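PDB 3KEY: protein STN1 from Saccharomyces cerevisiae, which regulates telomere length and protects chromosome ends, restraining telomerase loading through its interaction with Cdc13. Local coordinates for residues Thr4-Gly16 with Asp66-Gly78. Residues are numbered along the deposited sequence; the frame is centred on the assembly and turned at random.
Sequences TSAKSNLMLILLG and DLVNRLVSQGLIG
Leu71 is a knob in a hole on helix 6-16 lined by Lys7, Leu10, Met11 and Leu14. CG, anti to the carbonyl carbon (chi1 -64°), carries both methyls into the hole. CD1 goes between Leu10 and Leu14, meeting Leu14 CD1 tip to tip at 3.7 Å, while CD2 presses on the aliphatic stem of Lys7. That last fit is tight, with Leu71 CD2 only 3.4 Å from Lys7 CG. A turn earlier, Leu67 crosses Leu10 obliquely, its CB 3.7 Å from Leu10 CD2; its own CD2 touches the Ala6 methyl and also lies over one face of the Arg70 guanidinium, offset toward the rim.

The two helices, 6-16 and the C-terminal part of 56-73, cross at -78° with axes 9.5 Å apart, and belong to the first of the two winged helix-turn-helix domains in this C-terminal piece of Stn1. Helix 31-47 covers Leu67 from outside the pair. After the second helix a Schellman motif at Gly75 turns the chain, and Leu76 CD1 meets Met11 SD at 3.9 Å just before strand 78-81 begins.

Lys7 supplies the polar edge. Its chain leaves extended, runs past Arg70 CB, then bends at chi3 (69°) to bring NZ to Gln74 OE1 at 3.1 Å, a weak hydrogen bond. NZ sits off the amide plane and just as near NE2, a second donor that cannot bond to it. The ammonium's stronger partner is Asp137 of helix 132-149, a salt bridge that ties this corner to the second winged helix-turn-helix domain.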
loop_
_atom_site.group_PDB
_atom_site.type_symbol
_atom_site.label_atom_id
_atom_site.label_comp_id
_atom_site.label_asym_id
_atom_site.label_seq_id
_atom_site.Cartn_x
_atom_site.Cartn_y
_atom_site.Cartn_z
ATOM N N THR A 4 0.913 -0.584 -11.292
ATOM C CA THR A 4 0.417 -0.691 -9.920
ATOM C C THR A 4 -1.078 -1.027 -9.883
ATOM O O THR A 4 -1.852 -0.543 -10.710
ATOM C CB THR A 4 0.666 0.634 -9.145
ATOM O OG1 THR A 4 0.034 0.579 -7.857
ATOM C CG2 THR A 4 0.112 1.806 -9.919
ATOM N N SER A 5 -1.479 -1.855 -8.921
ATOM C CA SER A 5 -2.881 -2.249 -8.781
ATOM C C SER A 5 -3.741 -1.065 -8.337
ATOM O O SER A 5 -3.220 -0.059 -7.857
ATOM C CB SER A 5 -3.014 -3.385 -7.762
ATOM O OG SER A 5 -2.657 -2.961 -6.456
ATOM N N ALA A 6 -5.056 -1.184 -8.504
ATOM C CA ALA A 6 -5.969 -0.115 -8.110
ATOM C C ALA A 6 -5.821 0.149 -6.610
ATOM O O ALA A 6 -5.793 1.299 -6.162
ATOM C CB ALA A 6 -7.408 -0.503 -8.444
ATOM N N LYS A 7 -5.722 -0.934 -5.844
ATOM C CA LYS A 7 -5.561 -0.852 -4.400
ATOM C C LYS A 7 -4.324 -0.022 -4.030
ATOM O O LYS A 7 -4.399 0.857 -3.172
ATOM C CB LYS A 7 -5.435 -2.262 -3.815
ATOM C CG LYS A 7 -5.241 -2.309 -2.311
ATOM C CD LYS A 7 -4.832 -3.700 -1.865
ATOM C CE LYS A 7 -3.425 -4.028 -2.345
ATOM N NZ LYS A 7 -3.039 -5.436 -2.057
ATOM N N SER A 8 -3.188 -0.301 -4.671
ATOM C CA SER A 8 -1.969 0.446 -4.374
ATOM C C SER A 8 -2.036 1.896 -4.869
ATOM O O SER A 8 -1.360 2.764 -4.328
ATOM C CB SER A 8 -0.734 -0.279 -4.934
ATOM O OG SER A 8 -0.346 -1.362 -4.084
ATOM N N ASN A 9 -2.847 2.166 -5.888
ATOM C CA ASN A 9 -2.995 3.546 -6.356
ATOM C C ASN A 9 -3.741 4.338 -5.267
ATOM O O ASN A 9 -3.403 5.489 -4.978
ATOM C CB ASN A 9 -3.779 3.611 -7.673
ATOM C CG ASN A 9 -2.905 3.328 -8.891
ATOM O OD1 ASN A 9 -1.758 3.775 -8.968
ATOM N ND2 ASN A 9 -3.455 2.598 -9.857
ATOM N N LEU A 10 -4.756 3.717 -4.668
ATOM C CA LEU A 10 -5.500 4.368 -3.596
ATOM C C LEU A 10 -4.562 4.494 -2.402
ATOM O O LEU A 10 -4.557 5.514 -1.715
ATOM C CB LEU A 10 -6.739 3.554 -3.201
ATOM C CG LEU A 10 -7.492 4.100 -1.978
ATOM C CD1 LEU A 10 -7.912 5.548 -2.228
ATOM C CD2 LEU A 10 -8.700 3.231 -1.679
ATOM N N MET A 11 -3.764 3.454 -2.163
ATOM C CA MET A 11 -2.811 3.481 -1.059
ATOM C C MET A 11 -1.879 4.694 -1.191
ATOM O O MET A 11 -1.649 5.418 -0.220
ATOM C CB MET A 11 -1.978 2.191 -1.022
ATOM C CG MET A 11 -0.903 2.198 0.072
ATOM S SD MET A 11 0.152 0.724 0.071
ATOM C CE MET A 11 1.155 1.019 -1.422
ATOM N N LEU A 12 -1.359 4.924 -2.395
ATOM C CA LEU A 12 -0.457 6.052 -2.626
ATOM C C LEU A 12 -1.142 7.402 -2.436
ATOM O O LEU A 12 -0.507 8.375 -2.026
ATOM C CB LEU A 12 0.149 5.978 -4.035
ATOM C CG LEU A 12 1.138 4.837 -4.290
ATOM C CD1 LEU A 12 1.634 4.916 -5.725
ATOM C CD2 LEU A 12 2.309 4.931 -3.319
ATOM N N ILE A 13 -2.432 7.469 -2.741
ATOM C CA ILE A 13 -3.175 8.712 -2.571
ATOM C C ILE A 13 -3.284 8.991 -1.070
ATOM O O ILE A 13 -3.006 10.100 -0.603
ATOM C CB ILE A 13 -4.584 8.598 -3.193
ATOM C CG1 ILE A 13 -4.460 8.457 -4.717
ATOM C CG2 ILE A 13 -5.431 9.802 -2.801
ATOM C CD1 ILE A 13 -5.779 8.272 -5.446
ATOM N N LEU A 14 -3.667 7.967 -0.314
ATOM C CA LEU A 14 -3.804 8.102 1.132
ATOM C C LEU A 14 -2.480 8.510 1.771
ATOM O O LEU A 14 -2.445 9.374 2.646
ATOM C CB LEU A 14 -4.301 6.786 1.734
ATOM C CG LEU A 14 -5.716 6.421 1.280
ATOM C CD1 LEU A 14 -6.106 5.051 1.790
ATOM C CD2 LEU A 14 -6.681 7.470 1.785
ATOM N N LEU A 15 -1.390 7.904 1.317
ATOM C CA LEU A 15 -0.073 8.217 1.857
ATOM C C LEU A 15 0.280 9.694 1.662
ATOM O O LEU A 15 0.862 10.318 2.550
ATOM C CB LEU A 15 0.990 7.339 1.194
ATOM C CG LEU A 15 2.434 7.543 1.672
ATOM C CD1 LEU A 15 2.559 7.140 3.136
ATOM C CD2 LEU A 15 3.381 6.714 0.814
ATOM N N GLY A 16 -0.088 10.247 0.507
ATOM C CA GLY A 16 0.209 11.637 0.208
ATOM C C GLY A 16 -0.653 12.696 0.879
ATOM O O GLY A 16 -0.271 13.866 0.910
ATOM N N ASP A 66 -14.908 -1.712 -1.918
ATOM C CA ASP A 66 -14.017 -2.855 -2.097
ATOM C C ASP A 66 -12.564 -2.428 -1.905
ATOM O O ASP A 66 -11.792 -3.111 -1.231
ATOM C CB ASP A 66 -14.192 -3.480 -3.490
ATOM C CG ASP A 66 -15.523 -4.202 -3.650
ATOM O OD1 ASP A 66 -15.795 -4.705 -4.763
ATOM O OD2 ASP A 66 -16.298 -4.272 -2.668
ATOM N N LEU A 67 -12.196 -1.298 -2.494
ATOM C CA LEU A 67 -10.835 -0.796 -2.365
ATOM C C LEU A 67 -10.480 -0.468 -0.914
ATOM O O LEU A 67 -9.449 -0.922 -0.419
ATOM C CB LEU A 67 -10.635 0.444 -3.240
ATOM C CG LEU A 67 -10.696 0.166 -4.743
ATOM C CD1 LEU A 67 -10.675 1.477 -5.508
ATOM C CD2 LEU A 67 -9.520 -0.734 -5.151
ATOM N N VAL A 68 -11.321 0.306 -0.229
ATOM C CA VAL A 68 -11.018 0.647 1.155
ATOM C C VAL A 68 -10.966 -0.604 2.015
ATOM O O VAL A 68 -10.087 -0.738 2.867
ATOM C CB VAL A 68 -12.044 1.629 1.778
ATOM C CG1 VAL A 68 -11.997 2.967 1.048
ATOM C CG2 VAL A 68 -13.436 1.027 1.737
ATOM N N ASN A 69 -11.898 -1.527 1.786
ATOM C CA ASN A 69 -11.921 -2.756 2.565
ATOM C C ASN A 69 -10.675 -3.606 2.332
ATOM O O ASN A 69 -10.210 -4.273 3.254
ATOM C CB ASN A 69 -13.187 -3.570 2.269
ATOM C CG ASN A 69 -14.459 -2.908 2.820
ATOM O OD1 ASN A 69 -14.390 -1.913 3.550
ATOM N ND2 ASN A 69 -15.621 -3.468 2.477
ATOM N N ARG A 70 -10.129 -3.591 1.114
ATOM C CA ARG A 70 -8.922 -4.367 0.836
ATOM C C ARG A 70 -7.776 -3.825 1.692
ATOM O O ARG A 70 -6.997 -4.594 2.251
ATOM C CB ARG A 70 -8.521 -4.276 -0.647
ATOM C CG ARG A 70 -9.482 -4.935 -1.629
ATOM C CD ARG A 70 -8.987 -4.801 -3.077
ATOM N NE ARG A 70 -10.050 -5.048 -4.053
ATOM C CZ ARG A 70 -9.901 -4.955 -5.374
ATOM N NH1 ARG A 70 -8.725 -4.623 -5.893
ATOM N NH2 ARG A 70 -10.933 -5.183 -6.177
ATOM N N LEU A 71 -7.679 -2.500 1.785
ATOM C CA LEU A 71 -6.634 -1.852 2.569
ATOM C C LEU A 71 -6.790 -2.119 4.071
ATOM O O LEU A 71 -5.826 -2.494 4.741
ATOM C CB LEU A 71 -6.632 -0.341 2.297
ATOM C CG LEU A 71 -6.279 0.048 0.854
ATOM C CD1 LEU A 71 -6.418 1.547 0.655
ATOM C CD2 LEU A 71 -4.856 -0.411 0.544
ATOM N N VAL A 72 -7.999 -1.926 4.596
ATOM C CA VAL A 72 -8.253 -2.170 6.016
ATOM C C VAL A 72 -7.949 -3.637 6.319
ATOM O O VAL A 72 -7.390 -3.967 7.359
ATOM C CB VAL A 72 -9.737 -1.893 6.391
ATOM C CG1 VAL A 72 -9.975 -2.239 7.864
ATOM C CG2 VAL A 72 -10.085 -0.434 6.125
ATOM N N SER A 73 -8.317 -4.505 5.386
ATOM C CA SER A 73 -8.117 -5.946 5.517
ATOM C C SER A 73 -6.644 -6.372 5.602
ATOM O O SER A 73 -6.324 -7.409 6.194
ATOM C CB SER A 73 -8.793 -6.649 4.338
ATOM O OG SER A 73 -8.514 -8.033 4.335
ATOM N N GLN A 74 -5.755 -5.582 4.999
ATOM C CA GLN A 74 -4.326 -5.884 5.029
ATOM C C GLN A 74 -3.656 -5.146 6.179
ATOM O O GLN A 74 -2.449 -5.270 6.385
ATOM C CB GLN A 74 -3.651 -5.463 3.723
ATOM C CG GLN A 74 -4.149 -6.178 2.490
ATOM C CD GLN A 74 -3.278 -5.884 1.281
ATOM O OE1 GLN A 74 -3.068 -4.728 0.919
ATOM N NE2 GLN A 74 -2.765 -6.933 0.652
ATOM N N GLY A 75 -4.446 -4.360 6.909
ATOM C CA GLY A 75 -3.925 -3.603 8.033
ATOM C C GLY A 75 -3.206 -2.330 7.636
ATOM O O GLY A 75 -2.558 -1.696 8.470
ATOM N N LEU A 76 -3.319 -1.942 6.365
ATOM C CA LEU A 76 -2.642 -0.739 5.880
ATOM C C LEU A 76 -3.259 0.551 6.439
ATOM O O LEU A 76 -2.567 1.555 6.648
ATOM C CB LEU A 76 -2.622 -0.738 4.349
ATOM C CG LEU A 76 -1.721 -1.856 3.792
ATOM C CD1 LEU A 76 -1.782 -1.892 2.270
ATOM C CD2 LEU A 76 -0.279 -1.631 4.263
ATOM N N ILE A 77 -4.564 0.525 6.666
ATOM C CA ILE A 77 -5.244 1.658 7.279
ATOM C C ILE A 77 -6.269 1.066 8.223
ATOM O O ILE A 77 -6.705 -0.073 8.056
ATOM C CB ILE A 77 -5.997 2.573 6.267
ATOM C CG1 ILE A 77 -7.056 1.762 5.523
ATOM C CG2 ILE A 77 -5.003 3.258 5.344
ATOM C CD1 ILE A 77 -7.949 2.606 4.632
ATOM N N GLY A 78 -6.647 1.836 9.230
ATOM C CA GLY A 78 -7.644 1.340 10.148
ATOM C C GLY A 78 -8.839 2.244 10.157
ATOM O O GLY A 78 -8.772 3.415 9.717
#